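Local coordinates for CdiA-CT toxin, Conserved domain protein (Yersinia pseudotuberculosis serotype O:3, PDB 4ZQU) that probably acts as an endonuclease toxin of contact-dependent growth inhibition, through a restriction endonuclease-like (PDDEXK) domain bound by its immunity protein CdiI, at residues M1-Y6 against R89-V94; K9-G14 against Y24-R29; G32-A37 against S81-K86; N52-S57 against T102-A107. One frame throughout, in Å; residues are numbered along the deposited sequence.

Contact 1 (M1-Y6 against R89-V94)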
loop_
_atom_site.group_PDB
_atom_site.type_symbol
_atom_site.label_atom_id
_atom_site.label_comp_id
_atom_site.label_asym_id
_atom_site.label_seq_id
_atom_site.Cartn_x
_atom_site.Cartn_y
_atom_site.Cartn_z
ATOM N N MET A 1 -19.403 -7.628 -16.321
ATOM C CA MET A 1 -18.116 -6.983 -16.099
ATOM C C MET A 1 -17.225 -7.899 -15.269
ATOM O O MET A 1 -17.729 -8.797 -14.594
ATOM C CB MET A 1 -18.303 -5.625 -15.409
ATOM C CG MET A 1 -18.451 -5.692 -13.898
ATOM S SD MET A 1 -18.972 -4.114 -13.191
ATOM C CE MET A 1 -17.858 -2.979 -14.009
ATOM N N PRO A 2 -15.896 -7.692 -15.333
ATOM C CA PRO A 2 -14.980 -8.506 -14.525
ATOM C C PRO A 2 -15.327 -8.451 -13.039
ATOM O O PRO A 2 -15.843 -7.437 -12.568
ATOM C CB PRO A 2 -13.615 -7.872 -14.797
ATOM C CG PRO A 2 -13.754 -7.261 -16.149
ATOM C CD PRO A 2 -15.169 -6.766 -16.221
ATOM N N TRP A 3 -15.058 -9.537 -12.322
ATOM C CA TRP A 3 -15.417 -9.632 -10.912
ATOM C C TRP A 3 -14.792 -8.512 -10.089
ATOM O O TRP A 3 -15.452 -7.920 -9.239
ATOM C CB TRP A 3 -15.001 -10.992 -10.343
ATOM C CG TRP A 3 -15.268 -11.138 -8.872
ATOM C CD1 TRP A 3 -14.342 -11.310 -7.884
ATOM C CD2 TRP A 3 -16.546 -11.114 -8.224
ATOM N NE1 TRP A 3 -14.964 -11.402 -6.663
ATOM C CE2 TRP A 3 -16.317 -11.284 -6.844
ATOM C CE3 TRP A 3 -17.860 -10.969 -8.675
ATOM C CZ2 TRP A 3 -17.355 -11.312 -5.913
ATOM C CZ3 TRP A 3 -18.889 -10.997 -7.749
ATOM C CH2 TRP A 3 -18.629 -11.167 -6.385
ATOM N N GLU A 4 -13.523 -8.220 -10.358
ATOM C CA GLU A 4 -12.792 -7.202 -9.613
ATOM C C GLU A 4 -13.447 -5.834 -9.768
ATOM O O GLU A 4 -13.493 -5.050 -8.822
ATOM C CB GLU A 4 -11.331 -7.150 -10.071
ATOM C CG GLU A 4 -10.418 -6.357 -9.145
ATOM C CD GLU A 4 -8.943 -6.577 -9.439
ATOM O OE1 GLU A 4 -8.624 -7.266 -10.433
ATOM O OE2 GLU A 4 -8.103 -6.064 -8.670
ATOM N N ASP A 5 -13.962 -5.560 -10.961
ATOM C CA ASP A 5 -14.619 -4.288 -11.237
ATOM C C ASP A 5 -16.013 -4.240 -10.624
ATOM O O ASP A 5 -16.452 -3.196 -10.135
ATOM C CB ASP A 5 -14.692 -4.046 -12.744
ATOM C CG ASP A 5 -13.322 -3.897 -13.373
ATOM O OD1 ASP A 5 -12.845 -2.750 -13.493
ATOM O OD2 ASP A 5 -12.714 -4.926 -13.733
ATOM N N TYR A 6 -16.700 -5.377 -10.655
ATOM C CA TYR A 6 -18.025 -5.502 -10.061
ATOM C C TYR A 6 -17.982 -5.246 -8.556
ATOM O O TYR A 6 -18.886 -4.624 -7.993
ATOM C CB TYR A 6 -18.603 -6.888 -10.349
ATOM C CG TYR A 6 -19.918 -7.158 -9.663
ATOM C CD1 TYR A 6 -21.115 -6.758 -10.239
ATOM C CD2 TYR A 6 -19.966 -7.814 -8.439
ATOM C CE1 TYR A 6 -22.322 -7.002 -9.615
ATOM C CE2 TYR A 6 -21.168 -8.062 -7.807
ATOM C CZ TYR A 6 -22.343 -7.654 -8.399
ATOM O OH TYR A 6 -23.545 -7.898 -7.775
ATOM N N ARG A 89 -13.854 -11.122 -1.088
ATOM C CA ARG A 89 -15.068 -11.252 -1.885
ATOM C C ARG A 89 -14.876 -12.337 -2.938
ATOM O O ARG A 89 -14.190 -12.129 -3.942
ATOM C CB ARG A 89 -15.430 -9.920 -2.544
ATOM C CG ARG A 89 -15.883 -8.845 -1.569
ATOM C CD ARG A 89 -17.370 -8.950 -1.277
ATOM N NE ARG A 89 -18.180 -8.731 -2.475
ATOM C CZ ARG A 89 -18.559 -7.535 -2.917
ATOM N NH1 ARG A 89 -18.201 -6.438 -2.262
ATOM N NH2 ARG A 89 -19.295 -7.435 -4.017
ATOM N N LEU A 90 -15.486 -13.494 -2.698
ATOM C CA LEU A 90 -15.249 -14.679 -3.514
ATOM C C LEU A 90 -16.391 -14.976 -4.477
ATOM O O LEU A 90 -17.540 -15.128 -4.067
ATOM C CB LEU A 90 -15.013 -15.892 -2.613
ATOM C CG LEU A 90 -14.674 -17.210 -3.307
ATOM C CD1 LEU A 90 -13.292 -17.143 -3.940
ATOM C CD2 LEU A 90 -14.766 -18.368 -2.326
ATOM N N ALA A 91 -16.062 -15.066 -5.761
ATOM C CA ALA A 91 -17.027 -15.474 -6.771
ATOM C C ALA A 91 -16.843 -16.952 -7.107
ATOM O O ALA A 91 -15.730 -17.396 -7.387
ATOM C CB ALA A 91 -16.889 -14.620 -8.018
ATOM N N VAL A 92 -17.933 -17.713 -7.060
ATOM C CA VAL A 92 -17.902 -19.127 -7.422
ATOM C C VAL A 92 -18.981 -19.443 -8.463
ATOM O O VAL A 92 -20.072 -18.876 -8.429
ATOM C CB VAL A 92 -18.083 -20.040 -6.184
ATOM C CG1 VAL A 92 -16.907 -19.881 -5.228
ATOM C CG2 VAL A 92 -19.397 -19.747 -5.479
ATOM N N PRO A 93 -18.668 -20.348 -9.404
ATOM C CA PRO A 93 -19.567 -20.675 -10.515
ATOM C C PRO A 93 -20.664 -21.668 -10.143
ATOM O O PRO A 93 -20.740 -22.120 -9.002
ATOM C CB PRO A 93 -18.621 -21.281 -11.548
ATOM C CG PRO A 93 -17.566 -21.925 -10.734
ATOM C CD PRO A 93 -17.395 -21.083 -9.500
ATOM N N VAL A 94 -21.497 -22.007 -11.120
ATOM C CA VAL A 94 -22.644 -22.879 -10.898
ATOM C C VAL A 94 -22.256 -24.354 -10.842
ATOM O O VAL A 94 -22.959 -25.160 -10.233
ATOM C CB VAL A 94 -23.706 -22.684 -11.997
ATOM C CG1 VAL A 94 -24.277 -21.277 -11.932
ATOM C CG2 VAL A 94 -23.107 -22.954 -13.369
#
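The indole of W3 meets strand 85-92 twice, with a face and with an edge. Its six-membered ring lies over the methyl of A91 in a CH-pi contact, CB standing 3.6 Å from the ring centroid and only 16° off the normal, so that a single carbon sits almost centrally under the aromatic face. At the edge, NE1 donates to R89 O over 2.9 Å. The acceptor is in the plane of the indole, whereas the donor stands well above the carbonyl plane of R89, away from the lone-pair directions. With CG anti to the backbone N (chi1 177°), the W3 ring extends from the first turn of helix 3-9 down to the strand, joining that helix to one side of the mixed sheet in this restriction endonuclease-like domain. S39 and T121, from the strands flanking 85-92, also touch W3. R89 adds a looser border: its CB comes 4.1 Å from W3 CZ2, and its chain, bent at chi2 and chi3, turns back until NH2 lies 4.3 Å from CE2 of the Y6 ring. That ring atom approaches the guanidinium at its edge, close to the guanidinium plane.

Contact 2 (K9-G14 against Y24-R29)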
loop_
_atom_site.group_PDB
_atom_site.type_symbol
_atom_site.label_atom_id
_atom_site.label_comp_id
_atom_site.label_asym_id
_atom_site.label_seq_id
_atom_site.Cartn_x
_atom_site.Cartn_y
_atom_site.Cartn_z
ATOM N N LYS A 9 -18.192 -1.599 -7.650
ATOM C CA LYS A 9 -19.468 -0.911 -7.817
ATOM C C LYS A 9 -20.171 -0.679 -6.480
ATOM O O LYS A 9 -20.937 0.273 -6.332
ATOM C CB LYS A 9 -20.369 -1.701 -8.758
ATOM N N THR A 10 -19.898 -1.548 -5.512
ATOM C CA THR A 10 -20.535 -1.478 -4.200
ATOM C C THR A 10 -19.656 -0.752 -3.182
ATOM O O THR A 10 -19.977 -0.700 -1.995
ATOM C CB THR A 10 -20.868 -2.892 -3.663
ATOM O OG1 THR A 10 -21.671 -2.791 -2.480
ATOM C CG2 THR A 10 -19.595 -3.659 -3.342
ATOM N N LEU A 11 -18.550 -0.187 -3.656
ATOM C CA LEU A 11 -17.579 0.462 -2.784
ATOM C C LEU A 11 -17.400 1.938 -3.138
ATOM O O LEU A 11 -17.597 2.327 -4.291
ATOM C CB LEU A 11 -16.236 -0.270 -2.861
ATOM C CG LEU A 11 -16.271 -1.726 -2.401
ATOM C CD1 LEU A 11 -14.904 -2.366 -2.548
ATOM C CD2 LEU A 11 -16.757 -1.813 -0.966
ATOM N N PRO A 12 -17.030 2.766 -2.142
ATOM C CA PRO A 12 -16.807 4.203 -2.351
ATOM C C PRO A 12 -15.739 4.486 -3.408
ATOM O O PRO A 12 -14.841 3.667 -3.601
ATOM C CB PRO A 12 -16.348 4.689 -0.970
ATOM C CG PRO A 12 -16.915 3.701 -0.018
ATOM C CD PRO A 12 -16.854 2.388 -0.729
ATOM N N VAL A 13 -15.840 5.628 -4.084
ATOM C CA VAL A 13 -14.892 5.972 -5.139
ATOM C C VAL A 13 -13.498 6.206 -4.571
ATOM O O VAL A 13 -13.346 6.662 -3.436
ATOM C CB VAL A 13 -15.338 7.222 -5.925
ATOM C CG1 VAL A 13 -16.593 6.924 -6.726
ATOM C CG2 VAL A 13 -15.567 8.390 -4.986
ATOM N N GLY A 14 -12.484 5.878 -5.365
ATOM C CA GLY A 14 -11.102 6.037 -4.950
ATOM C C GLY A 14 -10.586 4.863 -4.142
ATOM O O GLY A 14 -9.458 4.890 -3.652
ATOM N N TYR A 24 -4.699 -7.264 -1.878
ATOM C CA TYR A 24 -5.722 -6.238 -1.694
ATOM C C TYR A 24 -6.052 -5.526 -3.000
ATOM O O TYR A 24 -5.167 -4.989 -3.669
ATOM C CB TYR A 24 -5.277 -5.219 -0.644
ATOM C CG TYR A 24 -5.045 -5.810 0.729
ATOM C CD1 TYR A 24 -5.743 -6.936 1.149
ATOM C CD2 TYR A 24 -4.122 -5.248 1.599
ATOM C CE1 TYR A 24 -5.531 -7.483 2.400
ATOM C CE2 TYR A 24 -3.904 -5.787 2.854
ATOM C CZ TYR A 24 -4.610 -6.906 3.249
ATOM O OH TYR A 24 -4.399 -7.448 4.497
ATOM N N ASP A 25 -7.332 -5.520 -3.354
ATOM C CA ASP A 25 -7.782 -4.891 -4.589
ATOM C C ASP A 25 -8.446 -3.550 -4.303
ATOM O O ASP A 25 -8.332 -2.610 -5.087
ATOM C CB ASP A 25 -8.740 -5.820 -5.334
ATOM C CG ASP A 25 -8.106 -7.160 -5.665
ATOM O OD1 ASP A 25 -6.932 -7.176 -6.090
ATOM O OD2 ASP A 25 -8.774 -8.199 -5.492
ATOM N N TYR A 26 -9.133 -3.468 -3.169
ATOM C CA TYR A 26 -9.799 -2.235 -2.766
ATOM C C TYR A 26 -9.420 -1.820 -1.354
ATOM O O TYR A 26 -9.138 -2.658 -0.499
ATOM C CB TYR A 26 -11.314 -2.385 -2.867
ATOM C CG TYR A 26 -11.801 -2.527 -4.281
ATOM C CD1 TYR A 26 -12.084 -1.409 -5.051
ATOM C CD2 TYR A 26 -11.967 -3.780 -4.854
ATOM C CE1 TYR A 26 -12.520 -1.532 -6.351
ATOM C CE2 TYR A 26 -12.406 -3.913 -6.155
ATOM C CZ TYR A 26 -12.678 -2.785 -6.898
ATOM O OH TYR A 26 -13.118 -2.911 -8.195
ATOM N N PHE A 27 -9.424 -0.514 -1.118
ATOM C CA PHE A 27 -9.127 0.031 0.195
ATOM C C PHE A 27 -10.020 1.229 0.467
ATOM O O PHE A 27 -9.927 2.242 -0.223
ATOM C CB PHE A 27 -7.653 0.429 0.289
ATOM C CG PHE A 27 -7.225 0.869 1.664
ATOM C CD1 PHE A 27 -7.671 0.202 2.788
ATOM C CD2 PHE A 27 -6.376 1.948 1.829
ATOM C CE1 PHE A 27 -7.276 0.601 4.054
ATOM C CE2 PHE A 27 -5.982 2.352 3.093
ATOM C CZ PHE A 27 -6.433 1.676 4.203
ATOM N N ASP A 28 -10.901 1.108 1.455
ATOM C CA ASP A 28 -11.717 2.242 1.873
ATOM C C ASP A 28 -10.796 3.270 2.516
ATOM O O ASP A 28 -10.330 3.082 3.636
ATOM C CB ASP A 28 -12.822 1.803 2.837
ATOM C CG ASP A 28 -13.856 2.892 3.084
ATOM O OD1 ASP A 28 -13.468 4.068 3.246
ATOM O OD2 ASP A 28 -15.061 2.569 3.123
ATOM N N ARG A 29 -10.536 4.356 1.798
ATOM C CA ARG A 29 -9.523 5.320 2.206
ATOM C C ARG A 29 -9.894 6.063 3.482
ATOM O O ARG A 29 -9.047 6.717 4.088
ATOM C CB ARG A 29 -9.266 6.326 1.083
ATOM C CG ARG A 29 -9.028 5.691 -0.273
ATOM C CD ARG A 29 -7.893 4.677 -0.247
ATOM N NE ARG A 29 -7.739 4.043 -1.551
ATOM C CZ ARG A 29 -6.649 4.130 -2.305
ATOM N NH1 ARG A 29 -5.596 4.808 -1.878
ATOM N NH2 ARG A 29 -6.608 3.528 -3.484
HETATM O O HOH W 1 -12.340 5.168 -0.759
#
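L11 sets its CD1 methyl against the root of the Y26 side chain, beside a classic beta bulge in which D25 and Y26 both face V35 of the neighbouring strand 33-39. The bulge belongs to the short edge strand 26-27 of the mixed sheet, and the loop after helix 3-9 runs past it. This end is the close-packed one: L11 CD1 comes obliquely to the ring, equally 3.6 Å from Y26 CG and from Y26 CB. The L11 chain is extended at chi2 (179°), which carries CD1 forward to the aromatic residue. G14 makes the other tight approach. Its carbonyl O lies 2.8 Å from R29 NE, yet the angle is too poor for a hydrogen bond; the R29 chain bends at chi2 and sends NH1 to S29 of the CdiI chain. Between these points the contact is sparse. P12 CG stays 3.8 Å from D28 OD2, the two side chains crossing at about a right angle, and D28 OD1 forms a salt bridge with R69 of the CdiI chain while also accepting from A30 N and T31 N. V13, on the outer side, packs on A67 of that same chain, so the P12-V13 side and R29 both border CdiI. Here a water bridges the two backbones, donating to V13 O over 3.2 Å and accepting from R29 N over 3.2 Å.

Contact 3 (G32-A37 against S81-K86)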
loop_
_atom_site.group_PDB
_atom_site.type_symbol
_atom_site.label_atom_id
_atom_site.label_comp_id
_atom_site.label_asym_id
_atom_site.label_seq_id
_atom_site.Cartn_x
_atom_site.Cartn_y
_atom_site.Cartn_z
ATOM N N GLY A 32 -10.791 2.253 6.406
ATOM C CA GLY A 32 -9.677 1.336 6.561
ATOM C C GLY A 32 -10.029 -0.109 6.270
ATOM O O GLY A 32 -9.234 -1.015 6.518
ATOM N N ALA A 33 -11.230 -0.325 5.749
ATOM C CA ALA A 33 -11.662 -1.656 5.352
ATOM C C ALA A 33 -10.978 -2.069 4.056
ATOM O O ALA A 33 -11.093 -1.373 3.048
ATOM C CB ALA A 33 -13.167 -1.694 5.192
ATOM N N VAL A 34 -10.258 -3.187 4.076
ATOM C CA VAL A 34 -9.643 -3.692 2.851
ATOM C C VAL A 34 -10.470 -4.827 2.261
ATOM O O VAL A 34 -11.081 -5.612 2.985
ATOM C CB VAL A 34 -8.195 -4.187 3.075
ATOM C CG1 VAL A 34 -7.322 -3.065 3.585
ATOM C CG2 VAL A 34 -8.162 -5.359 4.034
ATOM N N VAL A 35 -10.494 -4.896 0.936
ATOM C CA VAL A 35 -11.231 -5.937 0.243
ATOM C C VAL A 35 -10.349 -6.633 -0.784
ATOM O O VAL A 35 -9.694 -5.983 -1.599
ATOM C CB VAL A 35 -12.479 -5.376 -0.464
ATOM C CG1 VAL A 35 -13.170 -6.465 -1.270
ATOM C CG2 VAL A 35 -13.439 -4.771 0.545
ATOM N N SER A 36 -10.326 -7.960 -0.733
ATOM C CA SER A 36 -9.650 -8.748 -1.753
ATOM C C SER A 36 -10.672 -9.454 -2.635
ATOM O O SER A 36 -11.453 -10.276 -2.154
ATOM C CB SER A 36 -8.708 -9.766 -1.122
ATOM O OG SER A 36 -8.032 -10.498 -2.129
ATOM N N ALA A 37 -10.663 -9.123 -3.923
ATOM C CA ALA A 37 -11.601 -9.697 -4.880
ATOM C C ALA A 37 -11.017 -10.934 -5.546
ATOM O O ALA A 37 -10.158 -10.831 -6.420
ATOM C CB ALA A 37 -11.987 -8.661 -5.932
ATOM N N SER A 81 -1.524 -1.033 10.111
ATOM C CA SER A 81 -2.015 -0.075 11.095
ATOM C C SER A 81 -3.184 0.732 10.538
ATOM O O SER A 81 -4.004 1.259 11.290
ATOM C CB SER A 81 -0.892 0.865 11.536
ATOM O OG SER A 81 -0.441 1.662 10.456
ATOM N N MET A 82 -3.249 0.821 9.212
ATOM C CA MET A 82 -4.312 1.544 8.521
ATOM C C MET A 82 -5.570 0.697 8.390
ATOM O O MET A 82 -6.678 1.219 8.293
ATOM C CB MET A 82 -3.846 1.976 7.130
ATOM C CG MET A 82 -2.511 2.695 7.098
ATOM S SD MET A 82 -1.823 2.763 5.430
ATOM C CE MET A 82 -0.279 3.620 5.716
ATOM N N ILE A 83 -5.383 -0.617 8.387
ATOM C CA ILE A 83 -6.459 -1.559 8.109
ATOM C C ILE A 83 -7.314 -1.846 9.342
ATOM O O ILE A 83 -6.798 -2.268 10.379
ATOM C CB ILE A 83 -5.885 -2.877 7.566
ATOM C CG1 ILE A 83 -4.973 -2.596 6.369
ATOM C CG2 ILE A 83 -7.002 -3.839 7.202
ATOM C CD1 ILE A 83 -4.227 -3.812 5.866
ATOM N N THR A 84 -8.621 -1.621 9.223
ATOM C CA THR A 84 -9.536 -1.848 10.342
ATOM C C THR A 84 -10.338 -3.132 10.171
ATOM O O THR A 84 -10.801 -3.718 11.149
ATOM C CB THR A 84 -10.516 -0.671 10.526
ATOM O OG1 THR A 84 -11.242 -0.453 9.312
ATOM C CG2 THR A 84 -9.765 0.597 10.903
ATOM N N SER A 85 -10.510 -3.564 8.928
ATOM C CA SER A 85 -11.180 -4.831 8.659
ATOM C C SER A 85 -10.680 -5.432 7.353
ATOM O O SER A 85 -10.247 -4.713 6.453
ATOM C CB SER A 85 -12.699 -4.647 8.616
ATOM O OG SER A 85 -13.076 -3.742 7.598
ATOM N N LYS A 86 -10.731 -6.758 7.267
ATOM C CA LYS A 86 -10.255 -7.478 6.094
ATOM C C LYS A 86 -11.350 -8.387 5.553
ATOM O O LYS A 86 -12.034 -9.068 6.315
ATOM C CB LYS A 86 -9.003 -8.292 6.433
ATOM C CG LYS A 86 -7.841 -7.454 6.950
ATOM C CD LYS A 86 -6.671 -8.311 7.412
ATOM C CE LYS A 86 -5.532 -7.435 7.920
ATOM N NZ LYS A 86 -4.372 -8.223 8.421
HETATM O O HOH W 2 -13.153 -5.453 4.682
#
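Two backbone bonds tie G32-V34 to T84-S85, and they use their acceptors differently. V34 N donates to S85 O over 2.8 Å in a nearly straight bond (169°). T84 N reaches G32 O over 2.8 Å, but from well above the plane of that carbonyl; the same oxygen also receives a CH contact from I83 CA at 3.2 Å. The V34 carbonyl is met by a water that donates to it over 2.7 Å and is weakly linked to S85 OG at 3.4 Å. T84 OG1 and K86 NZ are satisfied outside the two segments, by T31 O and T65 O. M82 O makes a weak hydrogen bond with R28 of the CdiI chain, and G32, at positive phi (95°), presents its bare CA to the same oxygen, 3.5 Å away. On the V34 face the packing is apolar. V34 CG1, anti to the carbonyl carbon (chi1 -60°), is set against I83; the two side chains cross at about a right angle, CG1 to CG1 3.7 Å. V34 CG2 lies alongside the K86 chain, 3.6 Å from its CG. Y24 touches all three of these residues. The bridge between V34 and K86 lies near the start of the parallel pairing of strands 33-39 and 85-92, the two central strands of the four-stranded mixed sheet in this restriction endonuclease-like domain.

Contact 4 (N52-S57 against T102-A107)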
loop_
_atom_site.group_PDB
_atom_site.type_symbol
_atom_site.label_atom_id
_atom_site.label_comp_id
_atom_site.label_asym_id
_atom_site.label_seq_id
_atom_site.Cartn_x
_atom_site.Cartn_y
_atom_site.Cartn_z
ATOM N N ASN A 52 -9.165 -30.761 -1.268
ATOM C CA ASN A 52 -8.328 -29.731 -0.651
ATOM C C ASN A 52 -7.758 -28.704 -1.638
ATOM O O ASN A 52 -7.111 -27.747 -1.222
ATOM C CB ASN A 52 -7.180 -30.377 0.134
ATOM C CG ASN A 52 -6.717 -29.528 1.301
ATOM O OD1 ASN A 52 -7.525 -28.898 1.981
ATOM N ND2 ASN A 52 -5.410 -29.507 1.538
ATOM N N GLN A 53 -8.002 -28.891 -2.932
ATOM C CA GLN A 53 -7.457 -27.984 -3.944
ATOM C C GLN A 53 -8.147 -26.628 -3.931
ATOM O O GLN A 53 -7.506 -25.590 -4.095
ATOM C CB GLN A 53 -7.568 -28.598 -5.337
ATOM C CG GLN A 53 -6.265 -29.160 -5.861
ATOM C CD GLN A 53 -6.383 -29.647 -7.287
ATOM O OE1 GLN A 53 -7.394 -30.230 -7.672
ATOM N NE2 GLN A 53 -5.351 -29.397 -8.086
ATOM N N VAL A 54 -9.462 -26.644 -3.753
ATOM C CA VAL A 54 -10.229 -25.415 -3.645
ATOM C C VAL A 54 -9.910 -24.716 -2.330
ATOM O O VAL A 54 -9.662 -23.509 -2.303
ATOM C CB VAL A 54 -11.742 -25.688 -3.740
ATOM C CG1 VAL A 54 -12.535 -24.443 -3.385
ATOM C CG2 VAL A 54 -12.102 -26.176 -5.135
ATOM N N TYR A 55 -9.907 -25.485 -1.246
ATOM C CA TYR A 55 -9.576 -24.960 0.076
ATOM C C TYR A 55 -8.201 -24.299 0.088
ATOM O O TYR A 55 -8.031 -23.227 0.665
ATOM C CB TYR A 55 -9.634 -26.075 1.125
ATOM C CG TYR A 55 -9.188 -25.637 2.501
ATOM C CD1 TYR A 55 -10.048 -24.946 3.342
ATOM C CD2 TYR A 55 -7.906 -25.914 2.959
ATOM C CE1 TYR A 55 -9.643 -24.539 4.600
ATOM C CE2 TYR A 55 -7.493 -25.512 4.216
ATOM C CZ TYR A 55 -8.364 -24.826 5.032
ATOM O OH TYR A 55 -7.955 -24.426 6.283
ATOM N N SER A 56 -7.229 -24.940 -0.556
ATOM C CA SER A 56 -5.869 -24.413 -0.634
ATOM C C SER A 56 -5.812 -23.049 -1.307
ATOM O O SER A 56 -5.232 -22.111 -0.767
ATOM C CB SER A 56 -4.958 -25.384 -1.385
ATOM O OG SER A 56 -4.760 -26.577 -0.648
ATOM N N SER A 57 -6.410 -22.952 -2.489
ATOM C CA SER A 57 -6.398 -21.713 -3.262
ATOM C C SER A 57 -6.931 -20.539 -2.453
ATOM O O SER A 57 -6.358 -19.449 -2.469
ATOM C CB SER A 57 -7.220 -21.874 -4.539
ATOM O OG SER A 57 -7.273 -20.655 -5.259
ATOM N N THR A 102 -17.947 -27.765 0.380
ATOM C CA THR A 102 -17.425 -28.176 1.675
ATOM C C THR A 102 -16.077 -27.513 1.940
ATOM O O THR A 102 -15.782 -27.117 3.069
ATOM C CB THR A 102 -17.280 -29.703 1.756
ATOM O OG1 THR A 102 -18.560 -30.313 1.555
ATOM C CG2 THR A 102 -16.742 -30.119 3.110
ATOM N N GLU A 103 -15.268 -27.386 0.891
ATOM C CA GLU A 103 -13.977 -26.712 0.994
ATOM C C GLU A 103 -14.168 -25.206 1.120
ATOM O O GLU A 103 -13.439 -24.536 1.854
ATOM C CB GLU A 103 -13.095 -27.028 -0.217
ATOM C CG GLU A 103 -12.941 -28.510 -0.514
ATOM C CD GLU A 103 -11.752 -28.805 -1.407
ATOM O OE1 GLU A 103 -10.872 -27.929 -1.532
ATOM O OE2 GLU A 103 -11.700 -29.910 -1.987
ATOM N N ILE A 104 -15.150 -24.680 0.397
ATOM C CA ILE A 104 -15.448 -23.254 0.427
ATOM C C ILE A 104 -15.867 -22.825 1.825
ATOM O O ILE A 104 -15.324 -21.873 2.376
ATOM C CB ILE A 104 -16.549 -22.888 -0.584
ATOM C CG1 ILE A 104 -16.027 -23.065 -2.014
ATOM C CG2 ILE A 104 -17.025 -21.458 -0.367
ATOM C CD1 ILE A 104 -17.076 -22.881 -3.082
ATOM N N ASN A 105 -16.819 -23.547 2.403
ATOM C CA ASN A 105 -17.302 -23.228 3.738
ATOM C C ASN A 105 -16.226 -23.436 4.794
ATOM O O ASN A 105 -16.216 -22.764 5.826
ATOM C CB ASN A 105 -18.534 -24.065 4.065
ATOM C CG ASN A 105 -19.752 -23.615 3.300
ATOM O OD1 ASN A 105 -20.088 -22.431 3.294
ATOM N ND2 ASN A 105 -20.412 -24.549 2.632
ATOM N N ARG A 106 -15.320 -24.369 4.527
ATOM C CA ARG A 106 -14.203 -24.630 5.425
ATOM C C ARG A 106 -13.239 -23.453 5.451
ATOM O O ARG A 106 -12.742 -23.068 6.509
ATOM C CB ARG A 106 -13.461 -25.902 5.010
ATOM C CG ARG A 106 -13.145 -26.833 6.168
ATOM C CD ARG A 106 -12.506 -28.135 5.698
ATOM N NE ARG A 106 -13.189 -28.737 4.554
ATOM C CZ ARG A 106 -12.565 -29.255 3.499
ATOM N NH1 ARG A 106 -11.239 -29.236 3.435
ATOM N NH2 ARG A 106 -13.266 -29.791 2.508
ATOM N N ALA A 107 -12.972 -22.899 4.274
ATOM C CA ALA A 107 -12.102 -21.739 4.147
ATOM C C ALA A 107 -12.763 -20.496 4.741
ATOM O O ALA A 107 -12.087 -19.621 5.282
ATOM C CB ALA A 107 -11.743 -21.509 2.691
#
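The Y55 ring turns its edge to the other helix: E103 O, the carbonyl carbon of R106 and A107 N all lie near its plane, with CD1 3.7 Å from A107 N and 3.9 Å from A107 CB. The R106 guanidinium has E103 CA over one face, offset toward the rim. At its edge are T102 CG2 and the N52 amide, the latter nearly coplanar with it but distant, NH1 to OD1 being 4.0 Å. These groups join the start of helix 53-66 to helix 98-113 as a helix pair running in much the same direction, the axes 8.1 Å apart and crossing at -30°. The E103 chain, extended beyond CG, brings its buried carboxylate to the amides of N52, the N-cap residue, and of Y55 in the first turn. OE1 takes Y55 N nearly along its C-O axis over 2.6 Å. OE2 takes N52 N over 2.8 Å in a bent bond (134°), from above the carboxylate plane. The amide dipoles at this helix start would probably stabilise the negative charge. V54 adds an apolar touch, its CG1 4.0 Å from I104 CG1. N52 makes no side-chain capping bond; its carbonyl O accepts from S56 N and S56 OG, which come from opposite faces of its plane.

In the fold
Strand 85-92 serves contacts 1 and 3: its start pairs with strand 33-39, and further along it receives helix 3-9 through an indole. Its other side meets helix 98-113, where V92 and L90 pack on I104, so contact 4 reaches the strand from the far side. Contact 2 lies at the edge of the same sheet; D28 N there probably bonds to A33 O of contact 3, and T10 packs on R89 of contact 1. All four are partly buried. Contacts 2 and 3 are touched by CdiI, contacts 1 and 4 are not. Chemistry varies: backbone pairing in contact 3, aromatic packing in contact 1, a buried carboxylate in contact 4, an apolar touch and a bridging water in contact 2.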